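Side-chain contacts in putative ferredoxin (PDB 4ID8), which probably transfers electrons through its [3Fe-4S] cluster, in association with the cytochrome P450 CYP194A4: residues A[22-25]-A[26-30]; A[46-49]-A[50-53]. One frame throughout, in Å; residues are numbered along the deposited sequence.

Contact 1 of 2, residues A[22-25]-A[26-30]; sequences ALAP and ELFDL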
ATOM      1  N   ALA A  22      -6.343   2.875  -5.578  1.00 27.20           N
ATOM      2  CA  ALA A  22      -7.751   3.307  -5.553  1.00 28.66           C
ATOM      3  C   ALA A  22      -8.333   3.419  -4.158  1.00 29.26           C
ATOM      4  O   ALA A  22      -9.175   4.234  -3.979  1.00 30.74           O
ATOM      5  CB  ALA A  22      -8.660   2.411  -6.411  1.00 28.95           C
ATOM      6  N   LEU A  23      -7.918   2.589  -3.204  1.00 29.65           N
ATOM      7  CA  LEU A  23      -8.433   2.616  -1.795  1.00 30.53           C
ATOM      8  C   LEU A  23      -7.803   3.644  -0.863  1.00 29.94           C
ATOM      9  O   LEU A  23      -8.456   4.187   0.007  1.00 30.21           O
ATOM     10  CB  LEU A  23      -8.339   1.241  -1.103  1.00 30.14           C
ATOM     11  CG  LEU A  23      -9.102   0.115  -1.817  1.00 34.01           C
ATOM     12  CD1 LEU A  23      -8.780  -1.236  -1.260  1.00 35.22           C
ATOM     13  CD2 LEU A  23     -10.648   0.348  -1.885  1.00 34.31           C
ATOM     14  N   ALA A  24      -6.517   3.871  -1.039  1.00 29.15           N
ATOM     15  CA  ALA A  24      -5.779   4.672  -0.115  1.00 28.10           C
ATOM     16  C   ALA A  24      -4.755   5.435  -0.933  1.00 27.39           C
ATOM     17  O   ALA A  24      -3.572   5.127  -0.835  1.00 27.17           O
ATOM     18  CB  ALA A  24      -5.119   3.786   0.918  1.00 27.94           C
ATOM     19  N   PRO A  25      -5.229   6.419  -1.747  1.00 26.47           N
ATOM     20  CA  PRO A  25      -4.415   7.253  -2.616  1.00 26.04           C
ATOM     21  C   PRO A  25      -3.351   7.956  -1.806  1.00 26.02           C
ATOM     22  O   PRO A  25      -2.251   8.223  -2.288  1.00 25.31           O
ATOM     23  CB  PRO A  25      -5.415   8.289  -3.175  1.00 25.86           C
ATOM     24  CG  PRO A  25      -6.756   7.844  -2.787  1.00 25.98           C
ATOM     25  CD  PRO A  25      -6.660   6.807  -1.767  1.00 25.90           C
ATOM     26  N   GLU A  26      -3.690   8.208  -0.551  1.00 26.49           N
ATOM     27  CA  GLU A  26      -2.870   8.929   0.408  1.00 26.53           C
ATOM     28  C   GLU A  26      -1.669   8.118   0.838  1.00 25.47           C
ATOM     29  O   GLU A  26      -0.705   8.672   1.316  1.00 26.71           O
ATOM     30  CB  GLU A  26      -3.707   9.321   1.653  1.00 27.05           C
ATOM     31  CG  GLU A  26      -5.069  10.011   1.370  1.00 30.31           C
ATOM     32  CD  GLU A  26      -6.293   9.037   1.309  1.00 36.11           C
ATOM     33  OE1 GLU A  26      -6.126   7.790   1.248  1.00 32.18           O
ATOM     34  OE2 GLU A  26      -7.451   9.537   1.328  1.00 39.13           O
ATOM     35  N   LEU A  27      -1.698   6.813   0.651  1.00 23.60           N
ATOM     36  CA  LEU A  27      -0.682   5.977   1.213  1.00 21.41           C
ATOM     37  C   LEU A  27       0.268   5.329   0.197  1.00 21.40           C
ATOM     38  O   LEU A  27       1.363   4.922   0.573  1.00 21.72           O
ATOM     39  CB  LEU A  27      -1.382   4.898   2.076  1.00 22.05           C
ATOM     40  CG  LEU A  27      -2.026   5.282   3.416  1.00 21.70           C
ATOM     41  CD1 LEU A  27      -2.787   4.133   3.977  1.00 21.01           C
ATOM     42  CD2 LEU A  27      -0.937   5.730   4.425  1.00 21.24           C
ATOM     43  N   PHE A  28      -0.179   5.175  -1.054  1.00 20.62           N
ATOM     44  CA  PHE A  28       0.595   4.579  -2.163  1.00 20.54           C
ATOM     45  C   PHE A  28       0.760   5.557  -3.324  1.00 20.28           C
ATOM     46  O   PHE A  28      -0.088   6.400  -3.536  1.00 19.47           O
ATOM     47  CB  PHE A  28      -0.081   3.305  -2.629  1.00 19.25           C
ATOM     48  CG  PHE A  28      -0.367   2.334  -1.487  1.00 19.53           C
ATOM     49  CD1 PHE A  28       0.545   1.344  -1.156  1.00 18.78           C
ATOM     50  CD2 PHE A  28      -1.542   2.428  -0.742  1.00 16.40           C
ATOM     51  CE1 PHE A  28       0.291   0.481  -0.094  1.00 19.02           C
ATOM     52  CE2 PHE A  28      -1.776   1.588   0.316  1.00 16.54           C
ATOM     53  CZ  PHE A  28      -0.871   0.604   0.637  1.00 15.84           C
ATOM     54  N   ASP A  29       1.908   5.492  -3.987  1.00 21.04           N
ATOM     55  CA  ASP A  29       2.112   6.108  -5.315  1.00 21.11           C
ATOM     56  C   ASP A  29       2.482   5.023  -6.287  1.00 20.95           C
ATOM     57  O   ASP A  29       3.098   4.038  -5.948  1.00 20.09           O
ATOM     58  CB  ASP A  29       3.237   7.131  -5.312  1.00 20.52           C
ATOM     59  CG  ASP A  29       2.816   8.446  -4.697  1.00 25.47           C
ATOM     60  OD1 ASP A  29       1.640   8.859  -4.850  1.00 29.86           O
ATOM     61  OD2 ASP A  29       3.651   9.095  -4.048  1.00 31.21           O
ATOM     62  N   LEU A  30       2.067   5.221  -7.511  1.00 21.29           N
ATOM     63  CA  LEU A  30       2.377   4.310  -8.603  1.00 21.15           C
ATOM     64  C   LEU A  30       3.486   4.874  -9.479  1.00 20.47           C
ATOM     65  O   LEU A  30       3.435   6.053  -9.864  1.00 19.92           O
ATOM     66  CB  LEU A  30       1.140   4.124  -9.476  1.00 19.43           C
ATOM     67  CG  LEU A  30      -0.086   3.578  -8.823  1.00 21.08           C
ATOM     68  CD1 LEU A  30      -1.007   3.486  -9.946  1.00 22.49           C
ATOM     69  CD2 LEU A  30       0.203   2.203  -8.233  1.00 19.90           C
TER
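The methyl group of Ala24 touches two side chains beyond the turn: CD1 of Leu27 lies 3.9 Å from Ala24 CB, and the ring atom CE2 of Phe28 4.0 Å from the same carbon. The carbonyl of Ala24 completes this first shell. Its O accepts a hydrogen bond from Leu27 N at 2.9 Å, with the donor standing 56° out of the carbonyl plane, and a weak one from Phe28 N at 3.4 Å. It also meets the Phe28 ring at its edge, near the ring plane, 3.4 Å from CD2. With Pro25 and Glu26 both at helical backbone angles, the bond to Leu27 N closes a type I beta turn, which links the end of helix 19-23 to strand 28-30. On the outer side of the turn Glu26 lies alongside Pro25. A bend at chi2 (94°) folds the carboxylate back beside the proline ring, OE1 coming 3.2 Å from Pro25 CD. The carbonyl oxygens Pro25 O and Phe28 O approach to 3.1 Å, and Lys21 NZ donates hydrogen bonds to both, which probably offsets the repulsion between the two acceptors. Further in, the Phe28 ring packs on Ile7, Val9 and Ala55; the Phe28 side chain is about 6 Å from the iron-sulfur cluster.

Contact 2 of 2, residues A[46-49]-A[50-53]; sequences ADLI and DKAW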
ATOM      1  N   ALA A  46      -3.552   8.166  11.999  1.00 24.88           N
ATOM      2  CA  ALA A  46      -4.684   7.604  12.770  1.00 23.85           C
ATOM      3  C   ALA A  46      -5.905   7.483  11.880  1.00 23.40           C
ATOM      4  O   ALA A  46      -6.553   6.451  11.841  1.00 22.82           O
ATOM      5  CB  ALA A  46      -4.960   8.466  13.993  1.00 23.75           C
ATOM      6  N   ASP A  47      -6.180   8.516  11.094  1.00 24.14           N
ATOM      7  CA  ASP A  47      -7.310   8.498  10.144  1.00 24.28           C
ATOM      8  C   ASP A  47      -7.202   7.604   8.905  1.00 23.88           C
ATOM      9  O   ASP A  47      -8.175   7.441   8.182  1.00 23.87           O
ATOM     10  CB  ASP A  47      -7.660   9.901   9.723  1.00 25.32           C
ATOM     11  CG  ASP A  47      -6.588  10.535   8.850  1.00 28.08           C
ATOM     12  OD1 ASP A  47      -5.399  10.134   8.893  1.00 26.07           O
ATOM     13  OD2 ASP A  47      -6.962  11.436   8.094  1.00 30.13           O
ATOM     14  N   LEU A  48      -6.060   6.970   8.675  1.00 23.59           N
ATOM     15  CA  LEU A  48      -5.953   6.100   7.519  1.00 23.71           C
ATOM     16  C   LEU A  48      -5.630   4.685   7.905  1.00 24.15           C
ATOM     17  O   LEU A  48      -5.224   3.917   7.071  1.00 24.25           O
ATOM     18  CB  LEU A  48      -4.890   6.625   6.559  1.00 23.40           C
ATOM     19  CG  LEU A  48      -5.195   8.000   5.967  1.00 24.14           C
ATOM     20  CD1 LEU A  48      -4.015   8.445   5.168  1.00 22.65           C
ATOM     21  CD2 LEU A  48      -6.445   7.960   5.112  1.00 22.42           C
ATOM     22  N   ILE A  49      -5.790   4.339   9.179  1.00 25.22           N
ATOM     23  CA  ILE A  49      -5.332   3.042   9.716  1.00 25.41           C
ATOM     24  C   ILE A  49      -6.176   1.945   9.139  1.00 25.33           C
ATOM     25  O   ILE A  49      -5.690   0.883   8.758  1.00 24.82           O
ATOM     26  CB  ILE A  49      -5.254   3.043  11.287  1.00 26.29           C
ATOM     27  CG1 ILE A  49      -3.901   3.657  11.735  1.00 28.37           C
ATOM     28  CG2 ILE A  49      -5.407   1.637  11.868  1.00 24.65           C
ATOM     29  CD1 ILE A  49      -3.720   3.899  13.271  1.00 30.32           C
ATOM     30  N   ASP A  50      -7.458   2.229   9.024  1.00 26.86           N
ATOM     31  CA  ASP A  50      -8.394   1.290   8.432  1.00 28.31           C
ATOM     32  C   ASP A  50      -8.219   1.106   6.924  1.00 27.91           C
ATOM     33  O   ASP A  50      -8.373  -0.011   6.429  1.00 28.60           O
ATOM     34  CB  ASP A  50      -9.847   1.720   8.712  1.00 29.67           C
ATOM     35  CG  ASP A  50     -10.279   1.492  10.172  1.00 32.39           C
ATOM     36  OD1 ASP A  50      -9.607   0.694  10.897  1.00 33.55           O
ATOM     37  OD2 ASP A  50     -11.296   2.132  10.550  1.00 36.47           O
ATOM     38  N   LYS A  51      -7.929   2.174   6.199  1.00 25.96           N
ATOM     39  CA  LYS A  51      -7.686   2.045   4.771  1.00 25.54           C
ATOM     40  C   LYS A  51      -6.417   1.299   4.451  1.00 24.50           C
ATOM     41  O   LYS A  51      -6.267   0.705   3.421  1.00 26.15           O
ATOM     42  CB  LYS A  51      -7.581   3.426   4.195  1.00 25.39           C
ATOM     43  CG  LYS A  51      -8.898   4.077   4.156  1.00 27.87           C
ATOM     44  CD  LYS A  51      -8.751   5.547   3.861  1.00 35.79           C
ATOM     45  CE  LYS A  51     -10.119   6.283   3.948  1.00 39.47           C
ATOM     46  NZ  LYS A  51     -11.246   5.344   3.573  1.00 41.81           N
ATOM     47  N   ALA A  52      -5.457   1.410   5.333  1.00 23.73           N
ATOM     48  CA  ALA A  52      -4.281   0.627   5.308  1.00 22.87           C
ATOM     49  C   ALA A  52      -4.563  -0.883   5.323  1.00 22.87           C
ATOM     50  O   ALA A  52      -4.226  -1.580   4.382  1.00 22.57           O
ATOM     51  CB  ALA A  52      -3.395   1.044   6.485  1.00 23.52           C
ATOM     52  N   TRP A  53      -5.172  -1.372   6.389  1.00 22.42           N
ATOM     53  CA  TRP A  53      -5.533  -2.786   6.492  1.00 23.97           C
ATOM     54  C   TRP A  53      -6.409  -3.280   5.338  1.00 24.75           C
ATOM     55  O   TRP A  53      -6.337  -4.443   4.963  1.00 25.83           O
ATOM     56  CB  TRP A  53      -6.222  -3.089   7.820  1.00 22.95           C
ATOM     57  CG  TRP A  53      -5.322  -2.993   9.003  1.00 23.32           C
ATOM     58  CD1 TRP A  53      -5.407  -2.079   9.986  1.00 20.89           C
ATOM     59  CD2 TRP A  53      -4.200  -3.838   9.322  1.00 23.90           C
ATOM     60  NE1 TRP A  53      -4.420  -2.283  10.910  1.00 23.17           N
ATOM     61  CE2 TRP A  53      -3.650  -3.350  10.528  1.00 25.88           C
ATOM     62  CE3 TRP A  53      -3.601  -4.944   8.701  1.00 26.12           C
ATOM     63  CZ2 TRP A  53      -2.520  -3.934  11.155  1.00 23.92           C
ATOM     64  CZ3 TRP A  53      -2.463  -5.542   9.330  1.00 27.70           C
ATOM     65  CH2 TRP A  53      -1.941  -5.011  10.534  1.00 27.47           C
TER
HETATM   66  O   HOH W   1      -9.233   4.663   7.601  1.00 21.21           O
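Leu48, at the N-cap position, and Ala52 close the opening turn of helix 49-58, just after the short 3-10 segment 46-47. Ala52 N gives its hydrogen to Leu48 O at 3.1 Å; the N-H...O angle of 156° and a donor tilted 24° from the carbonyl plane fit an ordinary helical i to i+4 bond. One residue on, Trp53 N reaches Ile49 O at 3.3 Å, a bond that is long and weak although nearly straight at 172°. A leucine side chain has no polar atom with which to cap the first turn. For Lys51 N, the third amide of the helix, a water serves as acceptor at 3.1 Å from that nitrogen. The same water donates to Asp47 O at 3.0 Å, so it bridges the pair 47 and 51 at the spacing that direct bonds span in the next two pairs.

The side chains add two apolar meetings. Leu48 and Lys51 cross obliquely, CD2 of the leucine lying 3.6 Å from CD of the lysine; chi1 and the extended chi2 place the Lys51 CD beside the leucine, and the turn at chi4 concerns only the NZ beyond it. Ile49 and Trp53 run side by side. The CG2 branch of Ile49, anti to the backbone N, lies 4.2 Å from Trp53 CD1, on the five-membered ring. Ile49 O stands oblique to that ring, 3.2 Å from Trp53 CD1.

The turn begins helix 49-58 at the end of the loop leaving strand 36-38. Ile49 packs on Val44 from that loop and on Leu5, just ahead of strand 6-9, while Trp53 touches Glu68 in the loop that follows strand 64-67.

Contact 1 ends one helix and contact 2 begins another. The first is partly buried, centred about 7 Å from the centre of the folded chain and close to the cluster; the second is a surface contact, centred about 11 Å from that point. Both rest on main-chain bonds, but contact 1 gathers two amides, one of them weakly bound, on one carbonyl and includes a buried aromatic ring, whereas contact 2 spreads its bonds over successive carbonyls and includes a water. Their centres lie about 12 Å apart, yet they meet directly: Glu26 CB is 3.6 Å from Leu48 CD1, and Leu27 CD1 is 4.0 Å from Ala52 CB, so the turn 24-27 packs against the start of helix 49-58.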